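CRISPR-associated endonuclease/helicase Cas3 (Thermus thermophilus HB8, PDB 3SK9) acts in CRISPR antiviral defence as a metal-dependent single-stranded DNA endonuclease and helicase, this chain being its N-terminal HD nuclease domain. Local coordinates at residues Leu73-Lys78 / Phe208-Ala213; Leu26-Leu31 / Gly228-Glu233; Glu115-Arg120 / Glu168-Leu173; Leu31-Val36 / Ala69-His74; Gly140-Phe145 / Ala149-Arg154. All coordinates share one frame; numbering follows the deposited sequence. Where two conformers were deposited one is given.

Contacts 1 and 4 lie at the core of the HD domain by the metal site. Contact 1 holds His-74, Asp-75 and Asp-210. Contact 2 packs the far side of the helix that carries the fourth metal ligand, His-29, its centre about 13 Å from that of contact 1. His-29 NE2 lies 2.9 Å from Asp-210 OD1, probably as a hydrogen bond. Contact 4 is centred about 7 Å from contact 1 and shares Leu-73 and His-74 with it. Contacts 2 and 4 share Leu-31. Contact 3 is centred about 14 Å from contact 1. Its Phe-117 packs against Leu-76 and Gly-77. Contact 5 lies at the surface, about 16 Å from contacts 1 and 3 between centres.

Contact 1 (Leu73-Lys78 / Phe208-Ala213); sequences LHDLGK and FADWVA
Asp-210 reaches from helix 196-213 across to His-74 and Asp-75. With its CG anti to the backbone N (chi1 178°), the carboxylate is carried out from the helix towards the turn. Its CB lies over one face of the His-74 imidazole, 3.9 Å from the ring centroid, in a CH-pi contact offset toward the rim. The next atom, Asp-210 CG, is 3.3 Å from His-74 ND1. The two oxygens then diverge. Asp-210 OD2 stays above the ring plane, past its rim, 3.6 Å from His-74 CE1. Asp-210 OD1 points to the second acid and is 3.3 Å from Asp-75 OD2. That pair consists of two acceptors and is not a hydrogen bond. Asp-210 OD1 is instead hydrogen-bonded to His-29.

The Asp-75 carboxylate has partners of its own. His-74 ND1 donates to Asp-75 OD1 at 2.8 Å, from above the carboxylate plane. Lys-78 NZ forms a salt bridge with Asp-75 OD2 at 2.9 Å. His-110 of helix 110-124 is a further hydrogen-bond partner of Asp-75 OD1. His-74 and Asp-75 are the two central residues of a type I turn from Leu-73 to Leu-76. They form the His-Asp pair that names the HD family. With His-29 and Asp-210 they make up the divalent-metal site of the Cas3 nuclease domain.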
# COMPACT_ATOMS: atom_id res chain seq x y z
N LEU A 73 -1.10 0.09 -1.98
CA LEU A 73 -1.67 -1.11 -2.62
C LEU A 73 -1.44 -2.35 -1.78
O LEU A 73 -1.78 -3.45 -2.23
CB LEU A 73 -1.06 -1.34 -4.00
CG LEU A 73 -1.12 -0.10 -4.92
CD1 LEU A 73 -0.26 -0.37 -6.11
CD2 LEU A 73 -2.55 0.20 -5.31
N HIS A 74 -0.88 -2.20 -0.58
CA HIS A 74 -0.59 -3.37 0.30
C HIS A 74 -1.78 -4.32 0.43
O HIS A 74 -1.60 -5.53 0.46
CB HIS A 74 -0.17 -2.82 1.69
CG HIS A 74 0.27 -3.84 2.71
ND1 HIS A 74 -0.60 -4.41 3.62
CD2 HIS A 74 1.50 -4.32 3.03
CE1 HIS A 74 0.07 -5.19 4.45
NE2 HIS A 74 1.35 -5.17 4.10
N ASP A 75 -3.00 -3.79 0.57
CA ASP A 75 -4.17 -4.66 0.81
C ASP A 75 -5.01 -4.84 -0.44
O ASP A 75 -6.19 -5.20 -0.34
CB ASP A 75 -5.04 -4.14 1.98
CG ASP A 75 -4.47 -4.51 3.36
OD1 ASP A 75 -3.33 -5.07 3.48
OD2 ASP A 75 -5.17 -4.24 4.35
N LEU A 76 -4.43 -4.61 -1.61
CA LEU A 76 -5.16 -4.81 -2.85
C LEU A 76 -5.65 -6.28 -2.99
O LEU A 76 -6.71 -6.56 -3.59
CB LEU A 76 -4.28 -4.44 -4.05
CG LEU A 76 -5.00 -4.60 -5.38
CD1 LEU A 76 -6.17 -3.61 -5.42
CD2 LEU A 76 -4.02 -4.35 -6.58
N GLY A 77 -4.93 -7.20 -2.36
CA GLY A 77 -5.33 -8.61 -2.34
C GLY A 77 -6.74 -8.87 -1.78
O GLY A 77 -7.32 -9.93 -2.04
N LYS A 78 -7.28 -7.92 -1.00
CA LYS A 78 -8.65 -8.06 -0.45
C LYS A 78 -9.74 -7.88 -1.49
O LYS A 78 -10.92 -8.17 -1.23
CB LYS A 78 -8.88 -7.10 0.72
CG LYS A 78 -8.10 -7.51 1.95
CD LYS A 78 -8.53 -6.70 3.16
CE LYS A 78 -7.64 -6.95 4.37
NZ LYS A 78 -7.54 -5.72 5.20
N PHE A 208 4.81 -0.70 8.16
CA PHE A 208 4.45 0.35 9.12
C PHE A 208 3.18 1.12 8.73
O PHE A 208 2.29 1.34 9.56
CB PHE A 208 5.62 1.32 9.27
CG PHE A 208 5.33 2.48 10.19
CD1 PHE A 208 5.32 2.31 11.58
CD2 PHE A 208 5.11 3.77 9.67
CE1 PHE A 208 5.08 3.39 12.45
CE2 PHE A 208 4.85 4.88 10.55
CZ PHE A 208 4.86 4.66 11.93
N ALA A 209 3.09 1.57 7.49
CA ALA A 209 1.91 2.42 7.14
C ALA A 209 0.61 1.65 7.20
O ALA A 209 -0.42 2.20 7.62
CB ALA A 209 2.10 3.05 5.71
N ASP A 210 0.62 0.40 6.78
CA ASP A 210 -0.61 -0.43 6.83
C ASP A 210 -1.04 -0.61 8.30
O ASP A 210 -2.23 -0.52 8.63
CB ASP A 210 -0.40 -1.81 6.19
CG ASP A 210 -1.67 -2.69 6.28
OD1 ASP A 210 -2.63 -2.42 5.55
OD2 ASP A 210 -1.70 -3.63 7.11
N TRP A 211 -0.06 -0.85 9.16
CA TRP A 211 -0.33 -0.97 10.61
C TRP A 211 -1.00 0.29 11.16
O TRP A 211 -2.06 0.21 11.82
CB TRP A 211 0.96 -1.26 11.36
CG TRP A 211 0.78 -1.31 12.85
CD1 TRP A 211 0.14 -2.29 13.55
CD2 TRP A 211 1.27 -0.39 13.78
NE1 TRP A 211 0.19 -2.02 14.88
CE2 TRP A 211 0.90 -0.86 15.06
CE3 TRP A 211 2.03 0.79 13.68
CZ2 TRP A 211 1.23 -0.20 16.23
CZ3 TRP A 211 2.35 1.47 14.83
CH2 TRP A 211 1.94 0.98 16.11
N VAL A 212 -0.39 1.45 10.92
CA VAL A 212 -0.96 2.73 11.44
C VAL A 212 -2.41 2.86 10.91
O VAL A 212 -3.35 3.07 11.68
CB VAL A 212 -0.16 3.95 10.97
CG1 VAL A 212 -0.85 5.27 11.39
CG2 VAL A 212 1.21 3.92 11.56
N ALA A 213 -2.57 2.72 9.59
CA ALA A 213 -3.89 2.97 8.95
C ALA A 213 -4.96 1.97 9.36
O ALA A 213 -6.17 2.26 9.30
CB ALA A 213 -3.73 3.01 7.42

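Contact 2 (Leu26-Leu31 / Gly228-Glu233); sequences LLAHML and GDYLKE
The flat group here is the ring of Tyr-230, which meets Ala-28 and Leu-31 at an oblique slant. Leu-31 CB lies 3.8 Å from Tyr-230 CE2. Farther along the same side chain, Leu-31 CD1 is 3.9 Å from Tyr-230 CD2. Ala-28 sits at the phenol end. Its CB is 3.8 Å from Tyr-230 CZ and only 3.1 Å from Tyr-230 OH, a tight fit for a methyl group against a hydroxyl oxygen.

Tyr-230 has its CG anti to the backbone N (chi1 -172°), which sends the ring out from its helix and over the flank of helix 26-43. The hydroxyl is hydrogen-bonded to Asp-32, one residue beyond Leu-31. A lighter touch comes from Leu-231, whose CD1 lies 4.2 Å from the backbone oxygen Leu-31 O.

His-29 points away from this face and toward the metal site. The contact joins the flank turned from the metal site to the first turn of helix 230-246. Leu-27, Met-30 and Leu-31 also touch helix 165-181, so helices 165-181 and 230-246 cover adjacent flanks of helix 26-43.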
# COMPACT_ATOMS: atom_id res chain seq x y z
N LEU A 26 -12.54 -0.70 1.02
CA LEU A 26 -11.14 -1.03 0.78
C LEU A 26 -10.43 0.22 0.25
O LEU A 26 -9.31 0.51 0.66
CB LEU A 26 -11.03 -2.15 -0.25
CG LEU A 26 -9.60 -2.59 -0.61
CD1 LEU A 26 -8.80 -2.93 0.63
CD2 LEU A 26 -9.71 -3.82 -1.54
N LEU A 27 -11.07 0.97 -0.66
CA LEU A 27 -10.37 2.14 -1.23
C LEU A 27 -10.00 3.17 -0.16
O LEU A 27 -8.93 3.81 -0.24
CB LEU A 27 -11.25 2.83 -2.29
CG LEU A 27 -10.65 4.08 -2.92
CD1 LEU A 27 -9.35 3.80 -3.68
CD2 LEU A 27 -11.72 4.70 -3.84
N ALA A 28 -10.87 3.34 0.85
CA ALA A 28 -10.59 4.24 1.96
C ALA A 28 -9.35 3.76 2.71
O ALA A 28 -8.49 4.57 3.07
CB ALA A 28 -11.77 4.33 2.90
N HIS A 29 -9.26 2.46 2.96
CA HIS A 29 -8.11 1.92 3.66
C HIS A 29 -6.85 2.11 2.82
O HIS A 29 -5.79 2.43 3.34
CB HIS A 29 -8.31 0.44 3.96
CG HIS A 29 -7.13 -0.17 4.66
ND1 HIS A 29 -6.76 0.18 5.93
CD2 HIS A 29 -6.22 -1.08 4.24
CE1 HIS A 29 -5.67 -0.49 6.28
NE2 HIS A 29 -5.33 -1.27 5.27
N MET A 30 -6.96 1.92 1.51
CA MET A 30 -5.76 2.08 0.64
C MET A 30 -5.29 3.54 0.62
O MET A 30 -4.08 3.84 0.68
CB MET A 30 -6.06 1.59 -0.81
CG MET A 30 -6.22 0.03 -0.97
SD MET A 30 -7.00 -0.36 -2.61
CE MET A 30 -5.70 0.17 -3.73
N LEU A 31 -6.23 4.47 0.57
CA LEU A 31 -5.83 5.88 0.54
C LEU A 31 -5.28 6.32 1.91
O LEU A 31 -4.33 7.15 1.98
CB LEU A 31 -6.99 6.76 0.12
CG LEU A 31 -7.44 6.64 -1.34
CD1 LEU A 31 -8.78 7.40 -1.53
CD2 LEU A 31 -6.37 7.17 -2.29
N GLY A 228 -13.88 14.44 -2.84
CA GLY A 228 -12.66 15.13 -3.23
C GLY A 228 -11.78 15.55 -2.06
O GLY A 228 -10.57 15.66 -2.19
N ASP A 229 -12.38 15.78 -0.90
CA ASP A 229 -11.56 16.20 0.24
C ASP A 229 -10.99 15.02 1.03
O ASP A 229 -10.34 15.25 2.05
CB ASP A 229 -12.36 17.14 1.16
CG ASP A 229 -13.67 16.52 1.66
OD1 ASP A 229 -13.90 15.30 1.49
OD2 ASP A 229 -14.48 17.29 2.25
N TYR A 230 -11.20 13.78 0.57
CA TYR A 230 -10.82 12.62 1.39
C TYR A 230 -9.33 12.62 1.71
O TYR A 230 -8.91 12.39 2.85
CB TYR A 230 -11.14 11.29 0.68
CG TYR A 230 -10.91 10.08 1.59
CD1 TYR A 230 -11.96 9.56 2.35
CD2 TYR A 230 -9.66 9.46 1.67
CE1 TYR A 230 -11.78 8.47 3.19
CE2 TYR A 230 -9.46 8.37 2.51
CZ TYR A 230 -10.54 7.86 3.25
OH TYR A 230 -10.37 6.81 4.09
N LEU A 231 -8.51 12.82 0.69
CA LEU A 231 -7.07 12.71 0.92
C LEU A 231 -6.55 13.80 1.88
O LEU A 231 -5.76 13.51 2.73
CB LEU A 231 -6.31 12.66 -0.42
CG LEU A 231 -4.80 12.35 -0.37
CD1 LEU A 231 -4.50 10.96 0.27
CD2 LEU A 231 -4.24 12.43 -1.76
N LYS A 232 -7.04 15.04 1.79
CA LYS A 232 -6.61 16.10 2.72
C LYS A 232 -6.93 15.75 4.15
O LYS A 232 -6.11 15.97 5.04
CB LYS A 232 -7.28 17.46 2.41
CG LYS A 232 -6.83 18.08 1.10
CD LYS A 232 -7.42 19.48 0.94
CE LYS A 232 -7.69 19.82 -0.53
NZ LYS A 232 -8.80 18.99 -1.10
N GLU A 233 -8.11 15.17 4.36
CA GLU A 233 -8.52 14.74 5.69
C GLU A 233 -7.69 13.53 6.14
O GLU A 233 -7.31 13.46 7.30
CB GLU A 233 -10.02 14.39 5.75
CG GLU A 233 -10.50 13.95 7.11
CD GLU A 233 -10.28 15.05 8.16
OE1 GLU A 233 -10.15 16.25 7.78
OE2 GLU A 233 -10.22 14.73 9.37

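Contact 3 (Glu115-Arg120 / Glu168-Leu173); sequences ELFLRR and EARRWL
Phe-117 lies under the flat end of Arg-170, with the ring and guanidinium planes only 13° apart. Phe-117 CZ sits over the centre of the guanidinium, 3.3 Å from Arg-170 CZ. The cation-pi contact is off-centre, because the methylene comes closer to the ring axis. Arg-170 CD is 3.7 Å from the ring centroid and nearly on the normal, making a CH-pi contact. The Arg-170 chain starts with CG between the backbone N and the carbonyl carbon (chi1 51°) and bends at chi3 (69°), which lays the guanidinium flat over the ring.

Near the surface, Arg-120 CD meets the guanidinium edge of Arg-171, 3.3 Å from its NH2. Arg-171 NH1 is hydrogen-bonded to Lys-167 O, and its NH2 forms a salt bridge with Glu-124.

The contact joins helix 110-124 to helix 165-181. The guanidinium of Arg-170 also pairs with Glu-162 and donates to Ala-79 O. The flat face is thus spent on an aromatic ring, while polar partners take its N-H groups, which suits a buried arginine.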
# COMPACT_ATOMS: atom_id res chain seq x y z
N GLU A 115 0.41 -9.98 -3.90
CA GLU A 115 1.61 -10.22 -4.70
C GLU A 115 1.24 -10.65 -6.15
O GLU A 115 1.81 -10.13 -7.11
CB GLU A 115 2.53 -11.24 -4.02
CG GLU A 115 3.75 -11.65 -4.91
CD GLU A 115 4.63 -12.69 -4.27
OE1 GLU A 115 4.34 -13.10 -3.12
OE2 GLU A 115 5.64 -13.09 -4.90
N LEU A 116 0.31 -11.59 -6.31
CA LEU A 116 -0.07 -12.03 -7.67
C LEU A 116 -0.66 -10.89 -8.49
O LEU A 116 -0.36 -10.79 -9.66
CB LEU A 116 -1.08 -13.15 -7.61
CG LEU A 116 -0.52 -14.46 -7.05
CD1 LEU A 116 -1.66 -15.47 -6.86
CD2 LEU A 116 0.53 -14.96 -7.99
N PHE A 117 -1.50 -10.06 -7.87
CA PHE A 117 -2.16 -8.98 -8.60
C PHE A 117 -1.11 -7.97 -9.04
O PHE A 117 -1.13 -7.49 -10.18
CB PHE A 117 -3.22 -8.27 -7.74
CG PHE A 117 -4.38 -9.15 -7.32
CD1 PHE A 117 -4.65 -10.34 -7.96
CD2 PHE A 117 -5.21 -8.76 -6.28
CE1 PHE A 117 -5.73 -11.12 -7.57
CE2 PHE A 117 -6.30 -9.54 -5.91
CZ PHE A 117 -6.54 -10.71 -6.54
N LEU A 118 -0.18 -7.64 -8.13
CA LEU A 118 0.76 -6.57 -8.41
C LEU A 118 1.79 -7.00 -9.46
O LEU A 118 2.29 -6.12 -10.19
CB LEU A 118 1.45 -6.06 -7.14
CG LEU A 118 0.53 -5.25 -6.21
CD1 LEU A 118 1.33 -4.68 -4.98
CD2 LEU A 118 -0.12 -4.10 -6.98
N ARG A 119 2.11 -8.30 -9.54
CA ARG A 119 3.05 -8.78 -10.55
C ARG A 119 2.51 -8.39 -11.92
O ARG A 119 3.24 -7.93 -12.80
CB ARG A 119 3.26 -10.31 -10.49
CG ARG A 119 4.22 -10.74 -9.34
CD ARG A 119 4.28 -12.28 -9.20
NE ARG A 119 4.85 -12.94 -10.38
CZ ARG A 119 6.11 -13.36 -10.49
NH1 ARG A 119 6.98 -13.17 -9.49
NH2 ARG A 119 6.51 -13.96 -11.62
N ARG A 120 1.21 -8.57 -12.11
CA ARG A 120 0.57 -8.19 -13.38
C ARG A 120 0.38 -6.68 -13.53
O ARG A 120 0.71 -6.10 -14.56
CB ARG A 120 -0.79 -8.88 -13.43
CG ARG A 120 -1.48 -8.88 -14.78
CD ARG A 120 -2.31 -10.15 -14.95
NE ARG A 120 -1.50 -11.37 -14.93
CZ ARG A 120 -1.99 -12.61 -14.98
NH1 ARG A 120 -3.30 -12.81 -15.03
NH2 ARG A 120 -1.16 -13.65 -14.97
N GLU A 168 -11.11 -6.42 -13.47
CA GLU A 168 -11.24 -5.02 -13.89
C GLU A 168 -11.28 -4.07 -12.67
O GLU A 168 -10.62 -3.01 -12.67
CB GLU A 168 -12.46 -4.84 -14.79
CG GLU A 168 -12.28 -5.51 -16.15
CD GLU A 168 -13.57 -5.57 -16.95
OE1 GLU A 168 -13.89 -4.61 -17.68
OE2 GLU A 168 -14.28 -6.60 -16.84
N ALA A 169 -12.06 -4.43 -11.64
CA ALA A 169 -12.20 -3.65 -10.40
C ALA A 169 -10.84 -3.41 -9.73
O ALA A 169 -10.58 -2.33 -9.20
CB ALA A 169 -13.14 -4.35 -9.40
N ARG A 170 -9.98 -4.42 -9.75
CA ARG A 170 -8.68 -4.24 -9.10
C ARG A 170 -7.82 -3.28 -9.89
O ARG A 170 -7.05 -2.53 -9.30
CB ARG A 170 -7.98 -5.59 -8.79
CG ARG A 170 -7.86 -6.58 -9.91
CD ARG A 170 -7.31 -7.94 -9.40
NE ARG A 170 -8.26 -8.64 -8.54
CZ ARG A 170 -8.80 -9.83 -8.81
NH1 ARG A 170 -8.48 -10.51 -9.91
NH2 ARG A 170 -9.67 -10.35 -7.96
N ARG A 171 -7.95 -3.26 -11.22
CA ARG A 171 -7.18 -2.27 -11.97
C ARG A 171 -7.71 -0.87 -11.71
O ARG A 171 -6.93 0.11 -11.58
CB ARG A 171 -7.19 -2.63 -13.46
CG ARG A 171 -6.55 -4.06 -13.68
CD ARG A 171 -6.72 -4.72 -15.08
NE ARG A 171 -5.71 -5.78 -15.30
CZ ARG A 171 -5.63 -6.93 -14.60
NH1 ARG A 171 -6.51 -7.21 -13.62
NH2 ARG A 171 -4.67 -7.80 -14.87
N TRP A 172 -9.04 -0.77 -11.60
CA TRP A 172 -9.70 0.51 -11.25
C TRP A 172 -9.18 1.07 -9.92
O TRP A 172 -8.83 2.26 -9.81
CB TRP A 172 -11.22 0.31 -11.19
CG TRP A 172 -12.04 1.61 -11.08
CD1 TRP A 172 -12.68 2.28 -12.10
CD2 TRP A 172 -12.35 2.32 -9.88
NE1 TRP A 172 -13.32 3.40 -11.60
CE2 TRP A 172 -13.13 3.45 -10.24
CE3 TRP A 172 -12.02 2.13 -8.53
CZ2 TRP A 172 -13.59 4.38 -9.30
CZ3 TRP A 172 -12.48 3.04 -7.59
CH2 TRP A 172 -13.24 4.16 -7.99
N LEU A 173 -9.06 0.20 -8.92
CA LEU A 173 -8.59 0.66 -7.62
C LEU A 173 -7.14 1.17 -7.65
O LEU A 173 -6.80 2.22 -7.08
CB LEU A 173 -8.69 -0.49 -6.61
CG LEU A 173 -10.09 -0.78 -6.10
CD1 LEU A 173 -10.11 -2.08 -5.42
CD2 LEU A 173 -10.61 0.34 -5.14

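Contact 4 (Leu31-Val36 / Ala69-His74); sequences LDTAAV and ALVGLH
The backbones of helix 26-43 and the end of helix 60-71 come very close, with Ala-34 CA and Gly-72 CA 4.3 Å apart. Such an approach depends on small residues on both sides. Gly-72 offers a bare CA, which lies 4.0 Å from Ala-34 N and 4.2 Å from Ala-34 CB. With no side chain on Gly-72, the two backbones can come this near.

Thr-33 works on the same face. Its CG2 is anti to the backbone N, while its OG1 stands beside that N (chi1 -61°). The methyl is thereby turned to Val-71 and touches it twice: Thr-33 CG2 is 3.4 Å from Val-71 O and 3.7 Å from Val-71 CG1. The two side chains cross at about a right angle. The hydroxyl instead hydrogen-bonds back to His-29 O, one turn earlier on the same helix.

The close approach lies deep in the mainly helical HD fold, its centre about 4 Å from the centre of the chain. Val-71 and Gly-72 also begin a type I turn that ends at the metal ligand His-74. Its closing bond runs from His-74 N to Val-71 O at 3.1 Å. Thr-33 also touches Ala-213 of helix 196-213, and Val-71 packs on Leu-205. Ala-34 meets Leu-181 of helix 165-181.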
# COMPACT_ATOMS: atom_id res chain seq x y z
N LEU A 31 -6.23 4.47 0.57
CA LEU A 31 -5.83 5.88 0.54
C LEU A 31 -5.28 6.32 1.91
O LEU A 31 -4.33 7.15 1.98
CB LEU A 31 -6.99 6.76 0.12
CG LEU A 31 -7.44 6.64 -1.34
CD1 LEU A 31 -8.78 7.40 -1.53
CD2 LEU A 31 -6.37 7.17 -2.29
N ASP A 32 -5.84 5.77 2.99
CA ASP A 32 -5.32 6.08 4.33
C ASP A 32 -3.86 5.60 4.45
O ASP A 32 -3.03 6.28 5.07
CB ASP A 32 -6.11 5.35 5.43
CG ASP A 32 -7.54 5.91 5.61
OD1 ASP A 32 -7.78 7.01 5.09
OD2 ASP A 32 -8.36 5.23 6.25
N THR A 33 -3.61 4.40 3.93
CA THR A 33 -2.27 3.79 3.98
C THR A 33 -1.30 4.66 3.19
O THR A 33 -0.18 4.94 3.62
CB THR A 33 -2.30 2.33 3.41
OG1 THR A 33 -3.18 1.54 4.24
CG2 THR A 33 -0.87 1.68 3.44
N ALA A 34 -1.69 5.06 2.00
CA ALA A 34 -0.86 5.98 1.20
C ALA A 34 -0.62 7.31 1.91
O ALA A 34 0.48 7.87 1.82
CB ALA A 34 -1.51 6.26 -0.18
N ALA A 35 -1.62 7.81 2.62
CA ALA A 35 -1.51 9.10 3.31
C ALA A 35 -0.51 8.97 4.47
O ALA A 35 0.30 9.88 4.69
CB ALA A 35 -2.92 9.58 3.83
N VAL A 36 -0.56 7.85 5.20
CA VAL A 36 0.42 7.64 6.28
C VAL A 36 1.82 7.53 5.68
O VAL A 36 2.80 8.10 6.22
CB VAL A 36 0.13 6.36 7.09
CG1 VAL A 36 1.26 6.05 8.10
CG2 VAL A 36 -1.25 6.49 7.84
N ALA A 69 2.04 5.82 -3.11
CA ALA A 69 0.98 5.17 -3.90
C ALA A 69 1.20 3.65 -3.94
O ALA A 69 0.25 2.86 -3.82
CB ALA A 69 1.02 5.70 -5.32
N LEU A 70 2.45 3.24 -4.10
CA LEU A 70 2.75 1.80 -4.12
C LEU A 70 2.32 1.18 -2.80
O LEU A 70 1.74 0.11 -2.74
CB LEU A 70 4.26 1.58 -4.28
CG LEU A 70 4.92 1.50 -5.64
CD1 LEU A 70 6.46 1.34 -5.41
CD2 LEU A 70 4.32 0.33 -6.48
N VAL A 71 2.73 1.83 -1.71
CA VAL A 71 2.45 1.31 -0.37
C VAL A 71 0.92 1.26 -0.14
O VAL A 71 0.40 0.39 0.61
CB VAL A 71 3.14 2.24 0.64
CG1 VAL A 71 2.52 2.13 2.01
CG2 VAL A 71 4.70 1.91 0.63
N GLY A 72 0.22 2.19 -0.75
CA GLY A 72 -1.24 2.14 -0.65
C GLY A 72 -1.85 0.84 -1.19
O GLY A 72 -3.03 0.54 -0.92
N LEU A 73 -1.10 0.09 -1.98
CA LEU A 73 -1.67 -1.11 -2.62
C LEU A 73 -1.44 -2.35 -1.78
O LEU A 73 -1.78 -3.45 -2.23
CB LEU A 73 -1.06 -1.34 -4.00
CG LEU A 73 -1.12 -0.10 -4.92
CD1 LEU A 73 -0.26 -0.37 -6.11
CD2 LEU A 73 -2.55 0.20 -5.31
N HIS A 74 -0.88 -2.20 -0.58
CA HIS A 74 -0.59 -3.37 0.30
C HIS A 74 -1.78 -4.32 0.43
O HIS A 74 -1.60 -5.53 0.46
CB HIS A 74 -0.17 -2.82 1.69
CG HIS A 74 0.27 -3.84 2.71
ND1 HIS A 74 -0.60 -4.41 3.62
CD2 HIS A 74 1.50 -4.32 3.03
CE1 HIS A 74 0.07 -5.19 4.45
NE2 HIS A 74 1.35 -5.17 4.10

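Contact 5 (Gly140-Phe145 / Ala149-Arg154); sequences GAHHGF and AEEKSR
His-142 and Glu-151 both carry CG anti to the carbonyl carbon (chi1 -48° and -72°), and the Glu-151 chain then runs straight out beyond CG. The two side chains come from opposite directions and meet at their polar ends. His-142 NE2 donates to Glu-151 OE2 at 2.7 Å. The acceptor lies in the imidazole plane and uses its syn lone pair, although the bond is bent to 131°. A weak second bond runs from His-142 NE2 to Glu-151 OE1 at 3.0 Å. One N-H is thus shared unevenly between the two oxygens, and ring and carboxylate are nearly coplanar.

Other groups frame the imidazole. Ala-141 CB covers the centre of one face, and Phe-145 O lies at the edge, in the plane. Phe-145 N bonds back to His-142 O at 3.0 Å, closing a type I' turn with Gly-144 at its third position. On the helix side, the side chain of Asn-148 accepts the backbone N-H of Glu-151.

The His-142 side chain is about 10 Å from that of His-74 at the metal site. The arrangement is a surface His-carboxylate hydrogen bond, tying the connection after helix 129-138 to the first turn of helix 149-161.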
# COMPACT_ATOMS: atom_id res chain seq x y z
N GLY A 140 3.69 -8.08 -0.29
CA GLY A 140 2.92 -9.31 -0.11
C GLY A 140 2.79 -9.78 1.34
O GLY A 140 2.90 -8.99 2.28
N ALA A 141 2.54 -11.09 1.49
CA ALA A 141 2.22 -11.69 2.80
C ALA A 141 3.38 -11.98 3.73
O ALA A 141 3.14 -12.29 4.91
CB ALA A 141 1.42 -13.01 2.57
N HIS A 142 4.63 -11.97 3.24
CA HIS A 142 5.69 -12.50 4.08
C HIS A 142 6.86 -11.53 4.14
O HIS A 142 7.98 -11.91 3.98
CB HIS A 142 6.16 -13.87 3.55
CG HIS A 142 5.03 -14.80 3.26
ND1 HIS A 142 4.22 -15.33 4.24
CD2 HIS A 142 4.56 -15.29 2.08
CE1 HIS A 142 3.31 -16.12 3.69
NE2 HIS A 142 3.50 -16.11 2.38
N HIS A 143 6.52 -10.25 4.33
CA HIS A 143 7.54 -9.23 4.59
C HIS A 143 8.69 -9.29 3.61
O HIS A 143 9.86 -9.34 3.98
CB HIS A 143 7.98 -9.35 6.03
CG HIS A 143 6.84 -9.28 6.98
ND1 HIS A 143 6.14 -8.11 7.21
CD2 HIS A 143 6.22 -10.24 7.70
CE1 HIS A 143 5.16 -8.34 8.06
NE2 HIS A 143 5.19 -9.63 8.38
N GLY A 144 8.30 -9.28 2.34
CA GLY A 144 9.21 -9.19 1.23
C GLY A 144 9.66 -10.53 0.67
O GLY A 144 10.25 -10.57 -0.39
N PHE A 145 9.45 -11.63 1.38
CA PHE A 145 9.83 -12.92 0.80
C PHE A 145 8.66 -13.42 -0.06
O PHE A 145 7.48 -13.28 0.33
CB PHE A 145 10.14 -13.92 1.91
CG PHE A 145 11.32 -13.52 2.78
CD1 PHE A 145 12.61 -13.67 2.30
CD2 PHE A 145 11.12 -13.10 4.09
CE1 PHE A 145 13.73 -13.36 3.10
CE2 PHE A 145 12.24 -12.73 4.92
CZ PHE A 145 13.53 -12.87 4.41
N ALA A 149 5.02 -21.91 -3.97
CA ALA A 149 4.21 -22.57 -5.02
C ALA A 149 2.85 -23.02 -4.57
O ALA A 149 1.90 -22.89 -5.31
CB ALA A 149 4.97 -23.76 -5.58
N GLU A 150 2.76 -23.61 -3.39
CA GLU A 150 1.49 -24.07 -2.89
C GLU A 150 0.54 -22.89 -2.63
O GLU A 150 -0.63 -22.95 -3.02
CB GLU A 150 1.69 -24.91 -1.64
CG GLU A 150 0.39 -25.39 -0.95
CD GLU A 150 -0.47 -26.35 -1.78
OE1 GLU A 150 -0.05 -26.82 -2.87
OE2 GLU A 150 -1.60 -26.64 -1.33
N GLU A 151 1.00 -21.82 -1.97
CA GLU A 151 0.14 -20.64 -1.81
C GLU A 151 -0.36 -20.11 -3.16
O GLU A 151 -1.53 -19.78 -3.30
CB GLU A 151 0.94 -19.52 -1.14
CG GLU A 151 1.22 -19.76 0.33
CD GLU A 151 2.03 -18.56 0.93
OE1 GLU A 151 3.08 -18.22 0.36
OE2 GLU A 151 1.61 -17.99 1.96
N LYS A 152 0.53 -19.99 -4.13
CA LYS A 152 0.13 -19.43 -5.42
C LYS A 152 -0.85 -20.37 -6.14
O LYS A 152 -1.81 -19.90 -6.74
CB LYS A 152 1.34 -19.12 -6.29
CG LYS A 152 2.19 -18.00 -5.69
CD LYS A 152 3.27 -17.55 -6.64
CE LYS A 152 4.39 -18.57 -6.73
NZ LYS A 152 5.45 -18.07 -7.65
N SER A 153 -0.63 -21.69 -6.04
CA SER A 153 -1.56 -22.65 -6.62
C SER A 153 -2.94 -22.49 -6.01
O SER A 153 -3.93 -22.48 -6.74
CB SER A 153 -1.03 -24.10 -6.40
OG SER A 153 -1.97 -25.05 -6.87
N ARG A 154 -3.04 -22.37 -4.68
CA ARG A 154 -4.34 -22.16 -4.03
C ARG A 154 -5.00 -20.87 -4.45
O ARG A 154 -6.19 -20.86 -4.71
CB ARG A 154 -4.24 -22.08 -2.50
CG ARG A 154 -4.06 -23.37 -1.80
CD ARG A 154 -3.99 -23.11 -0.32
NE ARG A 154 -3.66 -24.31 0.43
CZ ARG A 154 -3.95 -24.47 1.71
NH1 ARG A 154 -4.58 -23.52 2.39
NH2 ARG A 154 -3.61 -25.60 2.32